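Local atomic coordinates of multidrug resistance protein (Vibrio cholerae, PDB entry 1YC9), a protein that probably exports drugs across the outer membrane as the outer-membrane channel of a multidrug efflux system, with possible roles in resistance to puromycin and acriflavine. Residues A[25-30]-A[34-39]; A[146-151]-A[425-430]; A[257-262]-A[353-358]. The protein carries 1 engineered substitution. All coordinates share one frame; numbering follows the deposited sequence.

Contact 1: A[25-30]-A[34-39]; sequences NWWQRY and QLNHLI
W27 and I39 illustrate how one branched side chain can settle a tryptophan. The I39 CG2 methyl sits over the six-membered ring of W27, 3.5 Å from its centroid and 8° off the normal, a close CH-pi contact. The longer branch runs extended across the same face, bringing I39 CD1 to 3.6 Å from W27 CG. N25 CA lies against the opposite face, toward the rim, so the indole is sandwiched. Its first torsion (chi1 51°) tucks CG between the backbone N and the carbonyl carbon, turning the ring into this slot.

N36 works at the edge of the same ring. Its OD1 comes within 3.2 Å of W27 CD1, near the ring plane, while the amide itself is turned 65° from the indole. Polar contact between the segments runs through water. One molecule stands 2.8 Å from W27 O and 2.9 Å from N36 OD1; a second donates to Q28 O (2.6 Å) and accepts from N36 ND2. Nearer the start of the helix, L35 CD2 meets Y30 CD2 obliquely, and Y30 points its hydroxyl elsewhere, to D426. Helix 117-183 adds R140 against W27 and I147 against I39. The whole is a 3-10 segment folded back onto the helix it precedes, 33-44, beside the long helices 117-183 and 398-433 of the outer membrane factor fold.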
ATOM      1  N   ASN A  25     -29.045  -1.210  -6.912  1.00 38.11           N
ATOM      2  CA  ASN A  25     -28.647  -0.007  -7.649  1.00 36.14           C
ATOM      3  C   ASN A  25     -28.983   1.265  -6.873  1.00 33.17           C
ATOM      4  O   ASN A  25     -29.695   2.139  -7.347  1.00 32.02           O
ATOM      5  CB  ASN A  25     -29.288   0.015  -9.031  1.00 36.20           C
ATOM      6  CG  ASN A  25     -28.935  -1.217  -9.860  1.00 38.59           C
ATOM      7  OD1 ASN A  25     -27.887  -1.803  -9.705  1.00 39.91           O
ATOM      8  ND2 ASN A  25     -29.816  -1.585 -10.766  1.00 43.84           N
ATOM      9  N   TRP A  26     -28.385   1.376  -5.696  1.00 31.58           N
ATOM     10  CA  TRP A  26     -28.712   2.377  -4.692  1.00 29.60           C
ATOM     11  C   TRP A  26     -28.528   3.829  -5.127  1.00 28.96           C
ATOM     12  O   TRP A  26     -29.131   4.732  -4.569  1.00 28.41           O
ATOM     13  CB  TRP A  26     -27.910   2.083  -3.399  1.00 30.15           C
ATOM     14  CG  TRP A  26     -26.436   1.923  -3.706  1.00 27.28           C
ATOM     15  CD1 TRP A  26     -25.770   0.763  -3.913  1.00 26.59           C
ATOM     16  CD2 TRP A  26     -25.458   2.987  -3.896  1.00 27.01           C
ATOM     17  NE1 TRP A  26     -24.456   1.027  -4.239  1.00 28.55           N
ATOM     18  CE2 TRP A  26     -24.232   2.378  -4.225  1.00 25.54           C
ATOM     19  CE3 TRP A  26     -25.509   4.379  -3.842  1.00 25.75           C
ATOM     20  CZ2 TRP A  26     -23.053   3.123  -4.487  1.00 23.66           C
ATOM     21  CZ3 TRP A  26     -24.351   5.116  -4.103  1.00 26.24           C
ATOM     22  CH2 TRP A  26     -23.144   4.489  -4.420  1.00 24.94           C
ATOM     23  N   TRP A  27     -27.657   4.059  -6.106  1.00 28.06           N
ATOM     24  CA  TRP A  27     -27.366   5.402  -6.599  1.00 26.93           C
ATOM     25  C   TRP A  27     -28.578   6.021  -7.305  1.00 26.93           C
ATOM     26  O   TRP A  27     -28.679   7.258  -7.425  1.00 26.95           O
ATOM     27  CB  TRP A  27     -26.194   5.375  -7.575  1.00 24.74           C
ATOM     28  CG  TRP A  27     -26.343   4.346  -8.660  1.00 25.50           C
ATOM     29  CD1 TRP A  27     -26.961   4.507  -9.868  1.00 23.59           C
ATOM     30  CD2 TRP A  27     -25.851   3.007  -8.636  1.00 25.28           C
ATOM     31  NE1 TRP A  27     -26.882   3.345 -10.592  1.00 24.29           N
ATOM     32  CE2 TRP A  27     -26.214   2.404  -9.853  1.00 24.98           C
ATOM     33  CE3 TRP A  27     -25.155   2.233  -7.681  1.00 22.76           C
ATOM     34  CZ2 TRP A  27     -25.907   1.087 -10.149  1.00 27.03           C
ATOM     35  CZ3 TRP A  27     -24.841   0.923  -7.988  1.00 22.23           C
ATOM     36  CH2 TRP A  27     -25.224   0.360  -9.214  1.00 25.59           C
ATOM     37  N   GLN A  28     -29.487   5.156  -7.761  1.00 28.95           N
ATOM     38  CA  GLN A  28     -30.707   5.625  -8.412  1.00 30.06           C
ATOM     39  C   GLN A  28     -31.575   6.464  -7.497  1.00 30.79           C
ATOM     40  O   GLN A  28     -32.360   7.271  -7.986  1.00 31.36           O
ATOM     41  CB  GLN A  28     -31.504   4.450  -9.032  1.00 30.85           C
ATOM     42  CG  GLN A  28     -30.823   3.814 -10.225  1.00 32.52           C
ATOM     43  CD  GLN A  28     -31.530   2.552 -10.704  1.00 34.51           C
ATOM     44  OE1 GLN A  28     -32.423   2.030 -10.031  1.00 37.97           O
ATOM     45  NE2 GLN A  28     -31.108   2.050 -11.817  1.00 34.16           N
ATOM     46  N   ARG A  29     -31.448   6.288  -6.187  1.00 31.51           N
ATOM     47  CA  ARG A  29     -32.262   7.059  -5.282  1.00 32.91           C
ATOM     48  C   ARG A  29     -31.988   8.554  -5.352  1.00 32.10           C
ATOM     49  O   ARG A  29     -32.836   9.334  -4.947  1.00 30.40           O
ATOM     50  CB  ARG A  29     -32.244   6.477  -3.860  1.00 34.37           C
ATOM     51  CG  ARG A  29     -31.327   7.102  -2.840  1.00 40.75           C
ATOM     52  CD  ARG A  29     -31.554   6.524  -1.423  1.00 46.55           C
ATOM     53  NE  ARG A  29     -32.188   7.451  -0.471  1.00 50.78           N
ATOM     54  CZ  ARG A  29     -33.342   7.238   0.182  1.00 54.05           C
ATOM     55  NH1 ARG A  29     -33.794   8.157   1.033  1.00 55.43           N
ATOM     56  NH2 ARG A  29     -34.065   6.133  -0.004  1.00 55.39           N
ATOM     57  N   TYR A  30     -30.846   8.976  -5.927  1.00 30.58           N
ATOM     58  CA  TYR A  30     -30.537  10.401  -6.047  1.00 30.31           C
ATOM     59  C   TYR A  30     -31.164  11.092  -7.270  1.00 31.02           C
ATOM     60  O   TYR A  30     -31.036  12.296  -7.437  1.00 30.83           O
ATOM     61  CB  TYR A  30     -28.999  10.648  -5.970  1.00 29.05           C
ATOM     62  CG  TYR A  30     -28.405   9.999  -4.768  1.00 28.12           C
ATOM     63  CD1 TYR A  30     -28.736  10.437  -3.495  1.00 28.58           C
ATOM     64  CD2 TYR A  30     -27.565   8.889  -4.881  1.00 28.04           C
ATOM     65  CE1 TYR A  30     -28.248   9.818  -2.376  1.00 29.23           C
ATOM     66  CE2 TYR A  30     -27.042   8.258  -3.718  1.00 29.12           C
ATOM     67  CZ  TYR A  30     -27.360   8.742  -2.499  1.00 29.37           C
ATOM     68  OH  TYR A  30     -26.893   8.124  -1.356  1.00 28.84           O
ATOM     69  N   GLN A  34     -27.462  11.321 -15.297  1.00 29.50           N
ATOM     70  CA  GLN A  34     -26.028  11.448 -15.137  1.00 29.16           C
ATOM     71  C   GLN A  34     -25.245  10.524 -14.233  1.00 28.14           C
ATOM     72  O   GLN A  34     -24.364   9.805 -14.734  1.00 29.11           O
ATOM     73  CB  GLN A  34     -25.549  12.892 -15.051  1.00 29.23           C
ATOM     74  CG  GLN A  34     -24.108  13.007 -15.616  1.00 29.42           C
ATOM     75  CD  GLN A  34     -23.569  14.385 -15.604  1.00 26.92           C
ATOM     76  OE1 GLN A  34     -23.627  15.096 -14.579  1.00 32.44           O
ATOM     77  NE2 GLN A  34     -22.975  14.763 -16.711  1.00 26.63           N
ATOM     78  N   LEU A  35     -25.543  10.560 -12.953  1.00 27.75           N
ATOM     79  CA  LEU A  35     -24.855   9.681 -12.019  1.00 27.38           C
ATOM     80  C   LEU A  35     -25.127   8.244 -12.390  1.00 27.71           C
ATOM     81  O   LEU A  35     -24.224   7.418 -12.490  1.00 25.85           O
ATOM     82  CB  LEU A  35     -25.326   9.964 -10.608  1.00 27.29           C
ATOM     83  CG  LEU A  35     -24.694   9.074  -9.523  1.00 28.39           C
ATOM     84  CD1 LEU A  35     -23.170   9.148  -9.629  1.00 29.18           C
ATOM     85  CD2 LEU A  35     -25.167   9.509  -8.161  1.00 27.93           C
ATOM     86  N   ASN A  36     -26.402   7.935 -12.605  1.00 27.76           N
ATOM     87  CA  ASN A  36     -26.805   6.601 -13.039  1.00 28.76           C
ATOM     88  C   ASN A  36     -26.019   6.104 -14.220  1.00 28.34           C
ATOM     89  O   ASN A  36     -25.577   4.975 -14.222  1.00 28.15           O
ATOM     90  CB  ASN A  36     -28.289   6.589 -13.432  1.00 29.64           C
ATOM     91  CG  ASN A  36     -29.185   6.805 -12.266  1.00 29.50           C
ATOM     92  OD1 ASN A  36     -28.743   6.864 -11.123  1.00 28.19           O
ATOM     93  ND2 ASN A  36     -30.485   6.916 -12.545  1.00 32.92           N
ATOM     94  N   HIS A  37     -25.870   6.945 -15.236  1.00 28.80           N
ATOM     95  CA  HIS A  37     -25.177   6.561 -16.447  1.00 29.28           C
ATOM     96  C   HIS A  37     -23.662   6.302 -16.226  1.00 27.59           C
ATOM     97  O   HIS A  37     -23.101   5.333 -16.761  1.00 26.56           O
ATOM     98  CB  HIS A  37     -25.345   7.612 -17.525  1.00 30.69           C
ATOM     99  CG  HIS A  37     -25.291   7.044 -18.906  1.00 36.76           C
ATOM    100  ND1 HIS A  37     -24.107   6.854 -19.588  1.00 40.46           N
ATOM    101  CD2 HIS A  37     -26.277   6.605 -19.735  1.00 41.48           C
ATOM    102  CE1 HIS A  37     -24.358   6.319 -20.771  1.00 40.76           C
ATOM    103  NE2 HIS A  37     -25.666   6.161 -20.887  1.00 43.70           N
ATOM    104  N   LEU A  38     -23.030   7.173 -15.440  1.00 24.99           N
ATOM    105  CA  LEU A  38     -21.620   7.014 -15.074  1.00 24.72           C
ATOM    106  C   LEU A  38     -21.391   5.689 -14.358  1.00 23.12           C
ATOM    107  O   LEU A  38     -20.503   4.942 -14.730  1.00 23.81           O
ATOM    108  CB  LEU A  38     -21.172   8.181 -14.174  1.00 23.88           C
ATOM    109  CG  LEU A  38     -21.019   9.518 -14.892  1.00 24.97           C
ATOM    110  CD1 LEU A  38     -20.895  10.667 -13.914  1.00 27.46           C
ATOM    111  CD2 LEU A  38     -19.836   9.472 -15.814  1.00 27.52           C
ATOM    112  N   ILE A  39     -22.225   5.366 -13.380  1.00 22.17           N
ATOM    113  CA  ILE A  39     -22.009   4.141 -12.647  1.00 23.85           C
ATOM    114  C   ILE A  39     -22.298   2.939 -13.569  1.00 24.90           C
ATOM    115  O   ILE A  39     -21.504   1.987 -13.682  1.00 24.94           O
ATOM    116  CB  ILE A  39     -22.796   4.152 -11.357  1.00 23.11           C
ATOM    117  CG1 ILE A  39     -22.181   5.216 -10.430  1.00 24.87           C
ATOM    118  CG2 ILE A  39     -22.784   2.797 -10.716  1.00 25.42           C
ATOM    119  CD1 ILE A  39     -22.918   5.423  -9.142  1.00 25.32           C
TER
HETATM  120  O   HOH W   1     -29.071   9.170  -9.427  1.00 31.24           O
HETATM  121  O   HOH W   2     -32.666   7.510 -10.514  1.00 33.39           O

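Contact 2: A[146-151]-A[425-430]; sequences SIANAY and LDLALI
The amide nitrogen of N149 donates to a water, ND2 to oxygen 2.8 Å, and that water donates a weak bond to L427 O, 3.1 Å. This is the polar thread between the two helices; the rest of the meeting is carried by the branched end of L427. With CG anti to its own carbonyl carbon (chi1 -59°), L427 directs its two methyls at the other helix. L427 CD2 packs on A148 CB at 3.6 Å. L427 CD1 also lies near A148 CB, but its closest neighbours are A148 O at 3.4 Å and N149 OD1 at 3.6 Å. The N149 and L427 side chains lie alongside one another, pointing opposite ways. The helices, 117-183 and 398-433, belong to the long helical part of the outer membrane factor fold, and here they run in broadly opposing senses, with L427 spanning the gap to A148. L427 is covered further by W26 and Y30 from the N-terminal loop. Its neighbour D426 faces elsewhere, OD2 forming a salt bridge with R244. On the far side of helix 117-183, A150 packs against L220 and L223 of helix 189-223.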
ATOM      1  N   SER A 146     -16.827   4.913  -5.385  1.00 20.95           N
ATOM      2  CA  SER A 146     -15.729   5.809  -5.772  1.00 22.24           C
ATOM      3  C   SER A 146     -16.242   6.851  -6.769  1.00 20.76           C
ATOM      4  O   SER A 146     -15.983   8.021  -6.605  1.00 18.98           O
ATOM      5  CB  SER A 146     -14.520   5.033  -6.297  1.00 22.64           C
ATOM      6  OG  SER A 146     -14.828   4.484  -7.547  1.00 30.78           O
ATOM      7  N   ILE A 147     -17.075   6.421  -7.722  1.00 20.09           N
ATOM      8  CA  ILE A 147     -17.757   7.298  -8.638  1.00 20.15           C
ATOM      9  C   ILE A 147     -18.729   8.258  -7.955  1.00 18.43           C
ATOM     10  O   ILE A 147     -18.667   9.463  -8.165  1.00 17.36           O
ATOM     11  CB  ILE A 147     -18.466   6.484  -9.781  1.00 19.82           C
ATOM     12  CG1 ILE A 147     -17.457   5.765 -10.649  1.00 21.71           C
ATOM     13  CG2 ILE A 147     -19.346   7.411 -10.605  1.00 21.35           C
ATOM     14  CD1 ILE A 147     -18.036   4.606 -11.390  1.00 19.66           C
ATOM     15  N   ALA A 148     -19.599   7.760  -7.070  1.00 18.94           N
ATOM     16  CA  ALA A 148     -20.529   8.620  -6.360  1.00 19.12           C
ATOM     17  C   ALA A 148     -19.831   9.675  -5.507  1.00 18.74           C
ATOM     18  O   ALA A 148     -20.267  10.816  -5.460  1.00 18.35           O
ATOM     19  CB  ALA A 148     -21.448   7.782  -5.490  1.00 20.09           C
ATOM     20  N   ASN A 149     -18.753   9.298  -4.809  1.00 19.66           N
ATOM     21  CA  ASN A 149     -17.973  10.237  -4.001  1.00 19.20           C
ATOM     22  C   ASN A 149     -17.263  11.302  -4.847  1.00 19.43           C
ATOM     23  O   ASN A 149     -17.298  12.477  -4.468  1.00 19.30           O
ATOM     24  CB  ASN A 149     -17.014   9.543  -3.049  1.00 20.11           C
ATOM     25  CG  ASN A 149     -17.735   8.958  -1.833  1.00 21.48           C
ATOM     26  OD1 ASN A 149     -18.393   9.652  -1.091  1.00 24.02           O
ATOM     27  ND2 ASN A 149     -17.611   7.680  -1.662  1.00 24.80           N
ATOM     28  N   ALA A 150     -16.778  10.905  -6.020  1.00 19.06           N
ATOM     29  CA  ALA A 150     -16.175  11.848  -6.950  1.00 19.69           C
ATOM     30  C   ALA A 150     -17.256  12.815  -7.485  1.00 20.65           C
ATOM     31  O   ALA A 150     -17.026  14.020  -7.590  1.00 19.46           O
ATOM     32  CB  ALA A 150     -15.426  11.138  -8.032  1.00 19.87           C
ATOM     33  N   TYR A 151     -18.469  12.283  -7.658  1.00 21.22           N
ATOM     34  CA  TYR A 151     -19.618  13.041  -8.087  1.00 20.72           C
ATOM     35  C   TYR A 151     -20.094  14.029  -7.035  1.00 21.13           C
ATOM     36  O   TYR A 151     -20.424  15.174  -7.358  1.00 20.31           O
ATOM     37  CB  TYR A 151     -20.733  12.082  -8.515  1.00 22.20           C
ATOM     38  CG  TYR A 151     -21.750  12.667  -9.468  1.00 21.89           C
ATOM     39  CD1 TYR A 151     -21.450  12.859 -10.806  1.00 23.03           C
ATOM     40  CD2 TYR A 151     -23.033  12.985  -9.021  1.00 23.16           C
ATOM     41  CE1 TYR A 151     -22.383  13.383 -11.688  1.00 24.21           C
ATOM     42  CE2 TYR A 151     -23.969  13.482  -9.884  1.00 24.80           C
ATOM     43  CZ  TYR A 151     -23.645  13.684 -11.208  1.00 25.17           C
ATOM     44  OH  TYR A 151     -24.578  14.185 -12.043  1.00 27.30           O
ATOM     45  N   LEU A 425     -22.386  12.017   3.452  1.00 21.51           N
ATOM     46  CA  LEU A 425     -22.756  11.155   4.581  1.00 20.94           C
ATOM     47  C   LEU A 425     -23.739  10.071   4.193  1.00 21.71           C
ATOM     48  O   LEU A 425     -23.719   8.966   4.774  1.00 22.82           O
ATOM     49  CB  LEU A 425     -23.267  11.953   5.770  1.00 22.12           C
ATOM     50  CG  LEU A 425     -22.133  12.675   6.492  1.00 22.73           C
ATOM     51  CD1 LEU A 425     -22.723  13.586   7.559  1.00 22.31           C
ATOM     52  CD2 LEU A 425     -21.085  11.671   7.065  1.00 23.63           C
ATOM     53  N   ASP A 426     -24.628  10.377   3.259  1.00 21.73           N
ATOM     54  CA  ASP A 426     -25.553   9.360   2.793  1.00 22.06           C
ATOM     55  C   ASP A 426     -24.740   8.297   2.086  1.00 21.26           C
ATOM     56  O   ASP A 426     -24.967   7.100   2.245  1.00 21.36           O
ATOM     57  CB  ASP A 426     -26.641   9.947   1.884  1.00 23.04           C
ATOM     58  CG  ASP A 426     -27.850   9.033   1.794  1.00 24.87           C
ATOM     59  OD1 ASP A 426     -28.417   8.731   2.863  1.00 29.17           O
ATOM     60  OD2 ASP A 426     -28.247   8.550   0.723  1.00 27.73           O
ATOM     61  N   LEU A 427     -23.794   8.719   1.241  1.00 20.72           N
ATOM     62  CA  LEU A 427     -22.925   7.769   0.592  1.00 21.28           C
ATOM     63  C   LEU A 427     -22.059   6.996   1.575  1.00 21.21           C
ATOM     64  O   LEU A 427     -21.814   5.818   1.378  1.00 22.73           O
ATOM     65  CB  LEU A 427     -22.060   8.458  -0.478  1.00 21.21           C
ATOM     66  CG  LEU A 427     -22.774   9.172  -1.616  1.00 19.64           C
ATOM     67  CD1 LEU A 427     -21.717  10.003  -2.445  1.00 20.72           C
ATOM     68  CD2 LEU A 427     -23.456   8.165  -2.531  1.00 21.88           C
ATOM     69  N   ALA A 428     -21.580   7.642   2.632  1.00 21.84           N
ATOM     70  CA  ALA A 428     -20.779   6.991   3.663  1.00 21.77           C
ATOM     71  C   ALA A 428     -21.592   5.901   4.385  1.00 21.98           C
ATOM     72  O   ALA A 428     -21.079   4.855   4.783  1.00 20.67           O
ATOM     73  CB  ALA A 428     -20.338   7.976   4.659  1.00 22.35           C
ATOM     74  N   LEU A 429     -22.882   6.141   4.520  1.00 23.13           N
ATOM     75  CA  LEU A 429     -23.748   5.152   5.150  1.00 22.61           C
ATOM     76  C   LEU A 429     -23.863   3.940   4.239  1.00 22.18           C
ATOM     77  O   LEU A 429     -23.843   2.802   4.712  1.00 21.43           O
ATOM     78  CB  LEU A 429     -25.143   5.749   5.417  1.00 22.81           C
ATOM     79  CG  LEU A 429     -26.220   4.779   5.980  1.00 23.54           C
ATOM     80  CD1 LEU A 429     -25.808   4.326   7.346  1.00 25.78           C
ATOM     81  CD2 LEU A 429     -27.569   5.521   6.043  1.00 28.00           C
ATOM     82  N   ILE A 430     -24.070   4.172   2.948  1.00 21.19           N
ATOM     83  CA  ILE A 430     -24.226   3.098   2.020  1.00 22.48           C
ATOM     84  C   ILE A 430     -22.964   2.266   2.025  1.00 23.70           C
ATOM     85  O   ILE A 430     -23.009   1.051   2.108  1.00 22.73           O
ATOM     86  CB  ILE A 430     -24.546   3.632   0.629  1.00 23.52           C
ATOM     87  CG1 ILE A 430     -25.998   4.127   0.611  1.00 28.16           C
ATOM     88  CG2 ILE A 430     -24.339   2.604  -0.401  1.00 26.42           C
ATOM     89  CD1 ILE A 430     -26.422   4.786  -0.638  1.00 30.75           C
TER
HETATM   90  O   HOH W   3     -19.059   6.074   0.071  1.00 31.72           O

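Contact 3: A[257-262]-A[353-358]. Unlike the reference sequence in segment 353-358: H354 (reference Tyr), I356 (reference Val).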
ATOM      1  N   GLY A 257     -24.479  -7.436   8.096  1.00 43.64           N
ATOM      2  CA  GLY A 257     -24.603  -8.609   7.238  1.00 41.42           C
ATOM      3  C   GLY A 257     -24.487  -8.376   5.755  1.00 40.19           C
ATOM      4  O   GLY A 257     -24.370  -9.311   4.971  1.00 40.64           O
ATOM      5  N   HIS A 258     -24.548  -7.131   5.324  1.00 37.91           N
ATOM      6  CA  HIS A 258     -24.264  -6.867   3.920  1.00 37.00           C
ATOM      7  C   HIS A 258     -22.771  -6.476   3.741  1.00 34.73           C
ATOM      8  O   HIS A 258     -22.379  -6.046   2.655  1.00 36.15           O
ATOM      9  CB  HIS A 258     -25.222  -5.811   3.338  1.00 37.59           C
ATOM     10  N   ARG A 259     -21.938  -6.630   4.778  1.00 31.08           N
ATOM     11  CA  ARG A 259     -20.526  -6.272   4.614  1.00 28.00           C
ATOM     12  C   ARG A 259     -19.821  -7.468   3.990  1.00 25.52           C
ATOM     13  O   ARG A 259     -19.560  -8.486   4.672  1.00 21.79           O
ATOM     14  CB  ARG A 259     -19.851  -5.927   5.930  1.00 27.33           C
ATOM     15  CG  ARG A 259     -20.412  -4.716   6.641  1.00 29.44           C
ATOM     16  CD  ARG A 259     -19.787  -3.443   6.251  1.00 31.08           C
ATOM     17  NE  ARG A 259     -18.309  -3.391   6.276  1.00 29.76           N
ATOM     18  CZ  ARG A 259     -17.610  -2.283   6.508  1.00 29.30           C
ATOM     19  NH1 ARG A 259     -18.237  -1.181   6.882  1.00 29.45           N
ATOM     20  NH2 ARG A 259     -16.295  -2.301   6.481  1.00 27.12           N
ATOM     21  N   ALA A 260     -19.522  -7.344   2.708  1.00 23.73           N
ATOM     22  CA  ALA A 260     -18.792  -8.380   1.988  1.00 24.24           C
ATOM     23  C   ALA A 260     -17.373  -8.574   2.558  1.00 24.00           C
ATOM     24  O   ALA A 260     -16.861  -9.676   2.541  1.00 23.57           O
ATOM     25  CB  ALA A 260     -18.734  -8.054   0.492  1.00 26.35           C
ATOM     26  N   ASP A 261     -16.742  -7.534   3.083  1.00 23.10           N
ATOM     27  CA  ASP A 261     -15.398  -7.673   3.712  1.00 23.32           C
ATOM     28  C   ASP A 261     -15.418  -8.572   4.945  1.00 22.69           C
ATOM     29  O   ASP A 261     -14.517  -9.399   5.158  1.00 21.61           O
ATOM     30  CB  ASP A 261     -14.738  -6.320   4.009  1.00 22.94           C
ATOM     31  CG  ASP A 261     -15.552  -5.420   4.976  1.00 26.86           C
ATOM     32  OD1 ASP A 261     -14.970  -4.493   5.598  1.00 26.38           O
ATOM     33  OD2 ASP A 261     -16.785  -5.542   5.214  1.00 28.39           O
ATOM     34  N   ILE A 262     -16.458  -8.438   5.775  1.00 21.67           N
ATOM     35  CA  ILE A 262     -16.624  -9.315   6.924  1.00 21.15           C
ATOM     36  C   ILE A 262     -16.890 -10.742   6.441  1.00 20.41           C
ATOM     37  O   ILE A 262     -16.321 -11.696   6.969  1.00 19.71           O
ATOM     38  CB  ILE A 262     -17.780  -8.843   7.848  1.00 21.81           C
ATOM     39  CG1 ILE A 262     -17.407  -7.508   8.480  1.00 22.45           C
ATOM     40  CG2 ILE A 262     -18.106  -9.873   8.897  1.00 21.34           C
ATOM     41  CD1 ILE A 262     -18.528  -6.830   9.245  1.00 25.24           C
ATOM     42  N   LEU A 353     -17.608  -1.557  12.520  1.00 22.71           N
ATOM     43  CA  LEU A 353     -18.332  -0.897  13.578  1.00 23.77           C
ATOM     44  C   LEU A 353     -17.869   0.576  13.732  1.00 23.34           C
ATOM     45  O   LEU A 353     -18.672   1.447  14.040  1.00 21.89           O
ATOM     46  CB  LEU A 353     -18.197  -1.650  14.908  1.00 23.53           C
ATOM     47  CG  LEU A 353     -18.906  -3.021  15.031  1.00 28.32           C
ATOM     48  CD1 LEU A 353     -18.530  -3.735  16.304  1.00 31.74           C
ATOM     49  CD2 LEU A 353     -20.428  -2.902  14.948  1.00 31.80           C
ATOM     50  N   HIS A 354     -16.578   0.841  13.506  1.00 21.95           N
ATOM     51  CA  HIS A 354     -16.007   2.179  13.618  1.00 23.01           C
ATOM     52  C   HIS A 354     -16.629   3.022  12.491  1.00 23.34           C
ATOM     53  O   HIS A 354     -17.016   4.174  12.703  1.00 23.01           O
ATOM     54  CB  HIS A 354     -14.498   2.054  13.456  1.00 21.82           C
ATOM     55  CG  HIS A 354     -13.728   3.335  13.364  1.00 22.65           C
ATOM     56  ND1 HIS A 354     -12.462   3.377  12.812  1.00 21.62           N
ATOM     57  CD2 HIS A 354     -13.991   4.599  13.790  1.00 23.74           C
ATOM     58  CE1 HIS A 354     -11.982   4.607  12.905  1.00 21.96           C
ATOM     59  NE2 HIS A 354     -12.895   5.367  13.483  1.00 21.57           N
ATOM     60  N   GLU A 355     -16.668   2.446  11.302  1.00 22.15           N
ATOM     61  CA  GLU A 355     -17.152   3.157  10.125  1.00 23.45           C
ATOM     62  C   GLU A 355     -18.620   3.542  10.285  1.00 22.87           C
ATOM     63  O   GLU A 355     -19.010   4.717  10.055  1.00 21.24           O
ATOM     64  CB  GLU A 355     -16.959   2.340   8.878  1.00 23.78           C
ATOM     65  CG  GLU A 355     -15.528   2.404   8.365  1.00 29.00           C
ATOM     66  CD  GLU A 355     -15.208   1.339   7.323  1.00 31.94           C
ATOM     67  OE1 GLU A 355     -16.149   0.778   6.715  1.00 29.30           O
ATOM     68  OE2 GLU A 355     -13.991   1.119   7.090  1.00 35.72           O
ATOM     69  N   ILE A 356     -19.400   2.580  10.765  1.00 21.99           N
ATOM     70  CA  ILE A 356     -20.824   2.837  11.056  1.00 22.95           C
ATOM     71  C   ILE A 356     -21.006   3.823  12.194  1.00 21.61           C
ATOM     72  O   ILE A 356     -21.829   4.736  12.075  1.00 21.44           O
ATOM     73  CB  ILE A 356     -21.587   1.539  11.385  1.00 23.88           C
ATOM     74  CG1 ILE A 356     -21.576   0.668  10.147  1.00 28.44           C
ATOM     75  CG2 ILE A 356     -23.089   1.868  11.729  1.00 25.10           C
ATOM     76  CD1 ILE A 356     -21.724  -0.815  10.415  1.00 31.79           C
ATOM     77  N   ALA A 357     -20.195   3.700  13.260  1.00 20.95           N
ATOM     78  CA  ALA A 357     -20.241   4.632  14.349  1.00 21.11           C
ATOM     79  C   ALA A 357     -19.960   6.057  13.893  1.00 21.76           C
ATOM     80  O   ALA A 357     -20.605   6.983  14.394  1.00 22.28           O
ATOM     81  CB  ALA A 357     -19.298   4.261  15.483  1.00 22.14           C
ATOM     82  N   ASP A 358     -19.024   6.226  12.951  1.00 19.96           N
ATOM     83  CA  ASP A 358     -18.641   7.555  12.460  1.00 20.39           C
ATOM     84  C   ASP A 358     -19.755   8.147  11.617  1.00 20.68           C
ATOM     85  O   ASP A 358     -20.075   9.318  11.754  1.00 19.84           O
ATOM     86  CB  ASP A 358     -17.371   7.512  11.638  1.00 18.92           C
ATOM     87  CG  ASP A 358     -16.104   7.537  12.492  1.00 19.85           C
ATOM     88  OD1 ASP A 358     -16.167   7.388  13.718  1.00 20.36           O
ATOM     89  OD2 ASP A 358     -14.964   7.675  11.986  1.00 26.86           O
TER
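Two bends in R259, at chi2 (-89°) and chi3 (-50°), fold its chain so that the guanidinium presents its edge to both E355 and D261, whereas E355 runs extended beyond CG and reaches in from the neighbouring helix. The arginine meets E355 end-on, and both terminal nitrogens share one oxygen: R259 NH1 donates to E355 OE1 at 2.9 Å and R259 NH2 to the same OE1 at 3.1 Å. Neither bond is straight. NH1 comes on the anti side of OE1, tilted out of the carboxylate plane, and NH2 from above the plane on the same face, although OE1 itself lies near the guanidinium plane. The two flat groups are turned 30° apart.

D261 is gripped side-on and more squarely. R259 NE donates to D261 OD2 (2.8 Å) and R259 NH2 to D261 OD1 (2.7 Å), each nearly straight and on the syn side of its oxygen. Together the three residues make a salt-bridge network in which NH2 serves both acids. R259 occupies the N-cap position of helix 260-281, and D261 lies in its first turn, so the network pins the start of that helix to helix 326-391. An acid near a helix N-terminus is probably favoured by the helix dipole, and D261 OD2 also takes a weak bond from I262 N. The shared arginine probably eases the proximity of the two carboxylates, D261 OD1 and E355 OE1 being 5.5 Å apart. R259 NH1 donates further to A432 O, and Q351 NE2 holds E355 OE2. On another side of helix 326-391, P228 of the second subunit packs against L353 and A357.

Contacts 1 and 2 are buried and adjoin each other, their centres about 11 Å apart: W26 packs on I430, and both contacts engage helix 117-183. Contact 3 is only partly buried, lies about 15 Å from contact 2 between centres, and touches neither of the others, yet its arginine bonds A432 on helix 398-433, the helix that carries L427 of contact 2. The chemistry follows the setting. Contact 1 has an isoleucine over an indole face and contact 2 leucine methyls on an alanine, with water carrying their polar links, while contact 3 relies on direct charge pairing. Contact 3 also has the second subunit packed beside it, unlike the others. In the chain it is nested inside the loop closed by contact 2.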